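Local structure of phosphoribosylaminoimidazole-succinocarboxamide synthase (3U55) at residues 46-51 with 219-224; 90-95 with 151-156; 95-100 with 171-176. The protein catalyses the ATP-dependent joining of L-aspartate to the carboxylate of 5-amino-1-(5-phosphoribosyl)imidazole-4-carboxylate (CAIR), giving SAICAR in de novo purine biosynthesis. One frame throughout, in Å; residues are numbered along the deposited sequence.

Contact 1. Residues 46-51 with 219-224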
loop_
_atom_site.group_PDB
_atom_site.type_symbol
_atom_site.label_atom_id
_atom_site.label_comp_id
_atom_site.label_asym_id
_atom_site.label_seq_id
_atom_site.Cartn_x
_atom_site.Cartn_y
_atom_site.Cartn_z
ATOM N N GLY A 46 13.052 18.273 23.136
ATOM C CA GLY A 46 13.942 18.673 22.045
ATOM C C GLY A 46 15.373 18.224 22.266
ATOM O O GLY A 46 15.995 17.637 21.372
ATOM N N TRP A 47 15.889 18.487 23.467
ATOM C CA TRP A 47 17.253 18.109 23.829
ATOM C C TRP A 47 17.461 16.601 23.736
ATOM O O TRP A 47 18.427 16.143 23.126
ATOM C CB TRP A 47 17.609 18.621 25.229
ATOM C CG TRP A 47 19.067 18.487 25.571
ATOM C CD1 TRP A 47 20.050 19.419 25.361
ATOM C CD2 TRP A 47 19.706 17.363 26.186
ATOM N NE1 TRP A 47 21.259 18.944 25.806
ATOM C CE2 TRP A 47 21.079 17.683 26.314
ATOM C CE3 TRP A 47 19.255 16.113 26.638
ATOM C CZ2 TRP A 47 22.004 16.799 26.876
ATOM C CZ3 TRP A 47 20.176 15.237 27.198
ATOM C CH2 TRP A 47 21.536 15.587 27.313
ATOM N N LEU A 48 16.541 15.840 24.325
ATOM C CA LEU A 48 16.604 14.382 24.288
ATOM C C LEU A 48 16.571 13.825 22.867
ATOM O O LEU A 48 17.408 12.996 22.509
ATOM C CB LEU A 48 15.487 13.771 25.142
ATOM C CG LEU A 48 15.666 13.999 26.649
ATOM C CD1 LEU A 48 14.333 13.854 27.385
ATOM C CD2 LEU A 48 16.740 13.073 27.232
ATOM N N ASN A 49 15.619 14.285 22.060
ATOM C CA ASN A 49 15.515 13.825 20.670
ATOM C C ASN A 49 16.747 14.178 19.832
ATOM O O ASN A 49 17.201 13.364 19.019
ATOM C CB ASN A 49 14.230 14.337 20.008
ATOM C CG ASN A 49 12.976 13.696 20.588
ATOM O OD1 ASN A 49 13.049 12.703 21.306
ATOM N ND2 ASN A 49 11.822 14.277 20.287
ATOM N N ALA A 50 17.296 15.374 20.051
ATOM C CA ALA A 50 18.528 15.795 19.378
ATOM C C ALA A 50 19.702 14.883 19.750
ATOM O O ALA A 50 20.401 14.375 18.866
ATOM C CB ALA A 50 18.853 17.246 19.701
ATOM N N GLN A 51 19.892 14.672 21.054
ATOM C CA GLN A 51 20.991 13.860 21.578
ATOM C C GLN A 51 20.903 12.409 21.110
ATOM O O GLN A 51 21.908 11.816 20.697
ATOM C CB GLN A 51 21.027 13.903 23.111
ATOM C CG GLN A 51 21.370 15.259 23.709
ATOM C CD GLN A 51 22.756 15.749 23.335
ATOM O OE1 GLN A 51 23.749 15.049 23.517
ATOM N NE2 GLN A 51 22.827 16.966 22.818
ATOM N N ASP A 219 4.344 9.627 32.007
ATOM C CA ASP A 219 5.088 10.865 31.830
ATOM C C ASP A 219 6.039 10.710 30.644
ATOM O O ASP A 219 6.989 9.914 30.705
ATOM C CB ASP A 219 5.861 11.174 33.116
ATOM C CG ASP A 219 6.478 12.559 33.120
ATOM O OD1 ASP A 219 7.460 12.794 32.383
ATOM O OD2 ASP A 219 5.996 13.412 33.893
ATOM N N LEU A 220 5.772 11.460 29.572
ATOM C CA LEU A 220 6.587 11.389 28.353
ATOM C C LEU A 220 8.066 11.664 28.618
ATOM O O LEU A 220 8.932 10.914 28.161
ATOM C CB LEU A 220 6.062 12.328 27.252
ATOM C CG LEU A 220 6.909 12.368 25.959
ATOM C CD1 LEU A 220 6.060 12.323 24.708
ATOM C CD2 LEU A 220 7.877 13.553 25.906
ATOM N N ILE A 221 8.348 12.746 29.341
ATOM C CA ILE A 221 9.729 13.134 29.617
ATOM C C ILE A 221 10.474 12.028 30.376
ATOM O O ILE A 221 11.612 11.698 30.040
ATOM C CB ILE A 221 9.813 14.508 30.338
ATOM C CG1 ILE A 221 9.541 15.648 29.346
ATOM C CG2 ILE A 221 11.166 14.695 31.032
ATOM C CD1 ILE A 221 10.496 15.695 28.139
ATOM N N GLU A 222 9.813 11.444 31.374
ATOM C CA GLU A 222 10.409 10.341 32.135
ATOM C C GLU A 222 10.723 9.129 31.251
ATOM O O GLU A 222 11.771 8.503 31.412
ATOM C CB GLU A 222 9.530 9.943 33.327
ATOM C CG GLU A 222 9.374 11.034 34.392
ATOM C CD GLU A 222 10.700 11.644 34.828
ATOM O OE1 GLU A 222 10.887 12.865 34.617
ATOM O OE2 GLU A 222 11.556 10.906 35.370
ATOM N N ALA A 223 9.824 8.819 30.316
ATOM C CA ALA A 223 10.030 7.717 29.373
ATOM C C ALA A 223 11.229 7.982 28.452
ATOM O O ALA A 223 12.059 7.097 28.244
ATOM C CB ALA A 223 8.763 7.452 28.560
ATOM N N TYR A 224 11.327 9.207 27.932
ATOM C CA TYR A 224 12.420 9.588 27.029
ATOM C C TYR A 224 13.760 9.655 27.764
ATOM O O TYR A 224 14.805 9.330 27.190
ATOM C CB TYR A 224 12.125 10.932 26.342
ATOM C CG TYR A 224 11.132 10.899 25.186
ATOM C CD1 TYR A 224 10.001 10.073 25.215
ATOM C CD2 TYR A 224 11.309 11.729 24.076
ATOM C CE1 TYR A 224 9.080 10.062 24.160
ATOM C CE2 TYR A 224 10.400 11.725 23.020
ATOM C CZ TYR A 224 9.288 10.894 23.069
ATOM O OH TYR A 224 8.396 10.891 22.019
#

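Contact 2. Residues 90-95 with 151-156. With SO4 (sulfate ion), chain B.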
loop_
_atom_site.group_PDB
_atom_site.type_symbol
_atom_site.label_atom_id
_atom_site.label_comp_id
_atom_site.label_asym_id
_atom_site.label_seq_id
_atom_site.Cartn_x
_atom_site.Cartn_y
_atom_site.Cartn_z
ATOM N N VAL A 90 9.438 6.038 5.302
ATOM C CA VAL A 90 9.733 4.611 5.159
ATOM C C VAL A 90 9.644 3.993 6.541
ATOM O O VAL A 90 10.412 4.343 7.437
ATOM C CB VAL A 90 11.124 4.378 4.533
ATOM C CG1 VAL A 90 11.407 2.880 4.335
ATOM C CG2 VAL A 90 11.235 5.114 3.196
ATOM N N VAL A 91 8.685 3.092 6.715
ATOM C CA VAL A 91 8.439 2.499 8.025
ATOM C C VAL A 91 8.884 1.026 8.042
ATOM O O VAL A 91 8.449 0.236 7.205
ATOM C CB VAL A 91 6.943 2.635 8.414
ATOM C CG1 VAL A 91 6.687 2.014 9.772
ATOM C CG2 VAL A 91 6.503 4.120 8.381
ATOM N N VAL A 92 9.752 0.671 8.987
ATOM C CA VAL A 92 10.169 -0.723 9.171
ATOM C C VAL A 92 9.529 -1.241 10.453
ATOM O O VAL A 92 9.585 -0.574 11.472
ATOM C CB VAL A 92 11.717 -0.878 9.237
ATOM C CG1 VAL A 92 12.119 -2.357 9.343
ATOM C CG2 VAL A 92 12.375 -0.287 8.008
ATOM N N ARG A 93 8.928 -2.429 10.395
ATOM C CA ARG A 93 8.185 -2.967 11.542
ATOM C C ARG A 93 8.633 -4.402 11.855
ATOM O O ARG A 93 8.662 -5.265 10.972
ATOM C CB ARG A 93 6.665 -2.896 11.285
ATOM C CG ARG A 93 6.226 -1.715 10.365
ATOM C CD ARG A 93 4.692 -1.572 10.227
ATOM N NE ARG A 93 4.150 -0.966 11.431
ATOM C CZ ARG A 93 3.522 0.202 11.519
ATOM N NH1 ARG A 93 3.255 0.962 10.453
ATOM N NH2 ARG A 93 3.129 0.598 12.712
ATOM N N ASN A 94 8.991 -4.624 13.121
ATOM C CA ASN A 94 9.425 -5.925 13.634
ATOM C C ASN A 94 8.347 -6.589 14.487
ATOM O O ASN A 94 8.235 -7.826 14.537
ATOM C CB ASN A 94 10.673 -5.743 14.492
ATOM C CG ASN A 94 11.838 -5.181 13.713
ATOM O OD1 ASN A 94 12.246 -5.741 12.686
ATOM N ND2 ASN A 94 12.388 -4.073 14.195
ATOM N N VAL A 95 7.572 -5.751 15.167
ATOM C CA VAL A 95 6.511 -6.185 16.066
ATOM C C VAL A 95 5.249 -5.430 15.669
ATOM O O VAL A 95 5.326 -4.253 15.291
ATOM C CB VAL A 95 6.887 -5.877 17.535
ATOM C CG1 VAL A 95 5.745 -6.211 18.487
ATOM C CG2 VAL A 95 8.156 -6.622 17.931
ATOM N N GLU A 151 16.703 -1.543 1.108
ATOM C CA GLU A 151 17.931 -2.222 1.521
ATOM C C GLU A 151 18.603 -1.478 2.676
ATOM O O GLU A 151 18.966 -2.088 3.694
ATOM C CB GLU A 151 18.877 -2.355 0.316
ATOM C CG GLU A 151 20.187 -3.054 0.598
ATOM C CD GLU A 151 21.051 -3.175 -0.650
ATOM O OE1 GLU A 151 21.684 -4.232 -0.827
ATOM O OE2 GLU A 151 21.081 -2.223 -1.464
ATOM N N ILE A 152 18.732 -0.157 2.532
ATOM C CA ILE A 152 19.274 0.688 3.591
ATOM C C ILE A 152 18.412 0.570 4.859
ATOM O O ILE A 152 18.931 0.314 5.944
ATOM C CB ILE A 152 19.384 2.180 3.162
ATOM C CG1 ILE A 152 20.395 2.355 2.018
ATOM C CG2 ILE A 152 19.807 3.044 4.347
ATOM C CD1 ILE A 152 20.260 3.713 1.273
ATOM N N ALA A 153 17.097 0.732 4.705
ATOM C CA ALA A 153 16.174 0.668 5.839
ATOM C C ALA A 153 16.268 -0.659 6.591
ATOM O O ALA A 153 16.254 -0.679 7.825
ATOM C CB ALA A 153 14.735 0.914 5.372
ATOM N N LEU A 154 16.361 -1.761 5.848
ATOM C CA LEU A 154 16.486 -3.083 6.466
ATOM C C LEU A 154 17.820 -3.284 7.182
ATOM O O LEU A 154 17.866 -3.937 8.225
ATOM C CB LEU A 154 16.237 -4.197 5.440
ATOM C CG LEU A 154 14.775 -4.381 5.024
ATOM C CD1 LEU A 154 14.668 -5.357 3.860
ATOM C CD2 LEU A 154 13.906 -4.842 6.198
ATOM N N LYS A 155 18.903 -2.737 6.625
ATOM C CA LYS A 155 20.202 -2.776 7.308
ATOM C C LYS A 155 20.177 -1.935 8.592
ATOM O O LYS A 155 20.601 -2.402 9.656
ATOM C CB LYS A 155 21.339 -2.334 6.373
ATOM C CG LYS A 155 22.699 -2.284 7.059
ATOM C CD LYS A 155 23.843 -2.041 6.091
ATOM C CE LYS A 155 25.130 -1.800 6.883
ATOM N NZ LYS A 155 26.298 -1.536 5.991
ATOM N N VAL A 156 19.669 -0.705 8.485
ATOM C CA VAL A 156 19.447 0.167 9.647
ATOM C C VAL A 156 18.670 -0.576 10.727
ATOM O O VAL A 156 19.039 -0.543 11.910
ATOM C CB VAL A 156 18.692 1.464 9.251
ATOM C CG1 VAL A 156 18.222 2.240 10.495
ATOM C CG2 VAL A 156 19.583 2.347 8.351
HETATM S S SO4 B . 1.917 4.107 12.669
HETATM O O1 SO4 B . 1.901 2.721 13.101
HETATM O O2 SO4 B . 2.810 4.894 13.511
HETATM O O3 SO4 B . 2.355 4.140 11.273
HETATM O O4 SO4 B . 0.575 4.666 12.780
#

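Contact 3. Residues 95-100 with 171-176. With SO4 (sulfate ion), chain B.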
loop_
_atom_site.group_PDB
_atom_site.type_symbol
_atom_site.label_atom_id
_atom_site.label_comp_id
_atom_site.label_asym_id
_atom_site.label_seq_id
_atom_site.Cartn_x
_atom_site.Cartn_y
_atom_site.Cartn_z
ATOM N N VAL A 95 7.572 -5.751 15.167
ATOM C CA VAL A 95 6.511 -6.185 16.066
ATOM C C VAL A 95 5.249 -5.430 15.669
ATOM O O VAL A 95 5.326 -4.253 15.291
ATOM C CB VAL A 95 6.887 -5.877 17.535
ATOM C CG1 VAL A 95 5.745 -6.211 18.487
ATOM C CG2 VAL A 95 8.156 -6.622 17.931
ATOM N N VAL A 96 4.096 -6.098 15.726
ATOM C CA VAL A 96 2.826 -5.457 15.347
ATOM C C VAL A 96 2.418 -4.382 16.364
ATOM O O VAL A 96 2.337 -4.631 17.573
ATOM C CB VAL A 96 1.678 -6.485 15.132
ATOM C CG1 VAL A 96 0.358 -5.788 14.895
ATOM C CG2 VAL A 96 1.991 -7.414 13.952
ATOM N N ALA A 97 2.184 -3.178 15.848
ATOM C CA ALA A 97 1.757 -2.034 16.647
ATOM C C ALA A 97 1.200 -0.983 15.698
ATOM O O ALA A 97 1.359 -1.098 14.482
ATOM C CB ALA A 97 2.937 -1.467 17.442
ATOM N N GLY A 98 0.537 0.029 16.255
ATOM C CA GLY A 98 0.061 1.174 15.481
ATOM C C GLY A 98 -0.861 0.830 14.328
ATOM O O GLY A 98 -1.751 -0.015 14.464
ATOM N N SER A 99 -0.628 1.479 13.185
ATOM C CA SER A 99 -1.513 1.363 12.014
ATOM C C SER A 99 -1.536 -0.034 11.390
ATOM O O SER A 99 -2.476 -0.381 10.679
ATOM C CB SER A 99 -1.159 2.416 10.946
ATOM O OG SER A 99 -0.030 2.026 10.177
ATOM N N LEU A 100 -0.507 -0.835 11.656
ATOM C CA LEU A 100 -0.442 -2.184 11.092
ATOM C C LEU A 100 -1.624 -3.048 11.536
ATOM O O LEU A 100 -2.083 -3.912 10.784
ATOM C CB LEU A 100 0.890 -2.867 11.421
ATOM C CG LEU A 100 1.161 -4.226 10.752
ATOM C CD1 LEU A 100 1.063 -4.152 9.226
ATOM C CD2 LEU A 100 2.515 -4.775 11.183
ATOM N N LEU A 171 13.109 -2.864 19.608
ATOM C CA LEU A 171 12.767 -1.973 18.513
ATOM C C LEU A 171 11.534 -2.520 17.818
ATOM O O LEU A 171 11.620 -3.476 17.040
ATOM C CB LEU A 171 13.926 -1.854 17.523
ATOM C CG LEU A 171 13.684 -0.888 16.354
ATOM C CD1 LEU A 171 13.468 0.550 16.851
ATOM C CD2 LEU A 171 14.837 -0.961 15.374
ATOM N N VAL A 172 10.387 -1.919 18.115
ATOM C CA VAL A 172 9.108 -2.389 17.587
ATOM C C VAL A 172 8.915 -1.987 16.118
ATOM O O VAL A 172 8.607 -2.830 15.259
ATOM C CB VAL A 172 7.946 -1.879 18.463
ATOM C CG1 VAL A 172 6.610 -2.017 17.746
ATOM C CG2 VAL A 172 7.943 -2.620 19.818
ATOM N N ASP A 173 9.089 -0.695 15.855
ATOM C CA ASP A 173 9.083 -0.148 14.498
ATOM C C ASP A 173 9.796 1.203 14.510
ATOM O O ASP A 173 10.155 1.706 15.579
ATOM C CB ASP A 173 7.653 -0.044 13.914
ATOM C CG ASP A 173 6.715 0.864 14.731
ATOM O OD1 ASP A 173 7.095 1.997 15.102
ATOM O OD2 ASP A 173 5.566 0.445 14.966
ATOM N N PHE A 174 10.020 1.772 13.328
ATOM C CA PHE A 174 10.587 3.121 13.216
ATOM C C PHE A 174 10.322 3.696 11.835
ATOM O O PHE A 174 10.041 2.953 10.888
ATOM C CB PHE A 174 12.095 3.151 13.553
ATOM C CG PHE A 174 12.942 2.311 12.644
ATOM C CD1 PHE A 174 13.614 2.889 11.574
ATOM C CD2 PHE A 174 13.069 0.939 12.854
ATOM C CE1 PHE A 174 14.403 2.121 10.718
ATOM C CE2 PHE A 174 13.865 0.157 12.005
ATOM C CZ PHE A 174 14.529 0.753 10.926
ATOM N N LYS A 175 10.405 5.019 11.739
ATOM C CA LYS A 175 10.129 5.737 10.500
ATOM C C LYS A 175 11.369 6.495 10.042
ATOM O O LYS A 175 11.980 7.232 10.826
ATOM C CB LYS A 175 8.964 6.701 10.713
ATOM C CG LYS A 175 8.459 7.372 9.445
ATOM N N LEU A 176 11.734 6.300 8.776
ATOM C CA LEU A 176 12.866 7.002 8.173
ATOM C C LEU A 176 12.451 7.900 7.016
ATOM O O LEU A 176 11.427 7.675 6.365
ATOM C CB LEU A 176 13.908 6.009 7.650
ATOM C CG LEU A 176 14.550 4.991 8.599
ATOM C CD1 LEU A 176 15.514 4.110 7.810
ATOM C CD2 LEU A 176 15.255 5.637 9.791
HETATM S S SO4 B . 1.917 4.107 12.669
HETATM O O1 SO4 B . 1.901 2.721 13.101
HETATM O O2 SO4 B . 2.810 4.894 13.511
HETATM O O3 SO4 B . 2.355 4.140 11.273
HETATM O O4 SO4 B . 0.575 4.666 12.780
HETATM O O HOH W 1 4.667 -1.927 14.062
#

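Contact 1. Residues 46-51 with 219-224
Leu48 and Asn49 of helix 45-62 meet Tyr224 and Ile221 of helix 220-232 in a buried helix-helix contact. Over these short segments the two axes run nearly parallel, 25° apart and 10.7 Å at their closest, a spacing bridged by side chains with no hydrogen bond between the segments.

The apolar part rests on one branch of Leu48. With CG of Leu48 anti to its carbonyl carbon (chi1 -69°), CD1 is carried across the gap, where it lies 3.8 Å from Tyr224 CB. The same methyl reaches Ile221 CD1 at 4.3 Å, a looser touch, so CD1 lies near side chains from two successive turns of the partner helix.

The polar and aromatic part joins Asn49 to the Tyr224 ring. Asn49 OD1 approaches one side of the ring obliquely, 3.3 Å from Tyr224 CE2, and the amide and ring planes stand 42° apart. This amide oxygen is buried and has no hydrogen-bonding partner in the model; its close neighbours across the helices are the ring carbons CD2 and CE2 of Tyr224. The ring is held at its hydroxyl and over one face. The hydroxyl is hydrogen-bonded to Asp195, which precedes strand 197-201, while Leu220 CD2, one turn back on the same helix, sits 3.9 Å above the ring plane over its centre as a CH-pi contact. Lys45, just before the segment on helix 45-62, also touches Leu220, Ile221 and Tyr224.

Backbone polarity is handled at the start of helix 220-232, where Asp219 is the N-cap. Glu222 N donates to Asp219 OD1 over 2.9 Å, meeting the carboxylate on its anti side and somewhat out of its plane.

Contact 2. Residues 90-95 with 151-156
Helix 143-165 packs on one face of the large antiparallel sheet, with Ala153 set against Val90 and Val92 of strand 84-93, while the other side of that strand serves an anion site. Helix and strand axes approach to 9.1 Å at 41°, and the small alanine allows this approach. Its CB lies 3.7 Å from Val92 CG2 and 4.0 Å from Val90 CG1, in the gap between two valines that alternate with Val91, which points away from the helix. Val92 has CG1 anti to its backbone N (chi1 -177°), which leaves CG2 for Ala153 and turns CG1 toward Leu154 CD2, a marginal touch at 4.4 Å. Leu154 also packs on Tyr134 of the second subunit, so the edge of this layer borders the dimer interface.

Arg93 belongs to the opposite face. Its chain bends at chi3 (76°) and presents the guanidinium edge, nearly in plane, to a sulfate probably taken from the crystallisation liquor. Arg198 and Ser99 N bind the same ion; as in related SAICAR synthetases, this is probably where the substrate phosphate lies. NH1 of Arg93 also forms a salt bridge with Glu118 on the neighbouring strand. A leucine in place of Arg93 would probably leave Glu118 without its mate and the anion with a weaker grip. The two prongs of Arg93 are unequal: NH1 reaches sulfate O3 weakly at 3.4 Å, whereas NH2 points straight at O1, at a modelled 2.5 Å whose shortness is doubtful.

Contact 3. Residues 95-100 with 171-176
A classic beta bulge marks where the chain leaves strand 84-93 and turns beside strand 169-180, with Val95 held to Val172. Val95 N donates to Val172 O over 3.1 Å, in the carbonyl plane and on a lone pair, and Asn94 N probably shares that oxygen. Beyond the bulge the loop stays against the strand through side chains. Val172 CG1, anti to its backbone N (chi1 164°), wedges between Val95 CB and Ala97 CB, the latter 3.7 Å away.

A water lies between the segments, 2.7 Å from Val95 O and also hydrogen-bonded to Asp173 OD2, though it has more acceptors around it than protons to give. The Asp173 carboxylate is salt-bridged to Arg198, the arginine that also holds the sulfate, and thus appears to be a second-shell residue positioning that charge.

Gly98 lines the ion with its backbone. Its phi is positive, and a side chain would run into sulfate O1, which lies only 3.4 Å from Gly98 CA. The chain thereby offers the next amide to the anion in a site probably made for phosphate: Ser99 N donates to sulfate O1 over 2.8 Å at 164°.

How the contacts relate
All three contacts are buried, but their chemistry differs with place. Contact 1 joins two helices about 19 Å from contact 3 and 23 Å from contact 2, centre to centre, and touches neither; it relies on side chains alone. Contacts 2 and 3 lie about 10 Å apart between centres and share Val95. They hold neighbouring strands of one sheet, 84-93 and 169-180, the first against a helix through small apolar groups, the second against a loop through backbone, water and charge. Both also reach the same sulfate, one by a guanidinium, the other by a backbone amide. Along the chain they cross, and contact 1 encloses both.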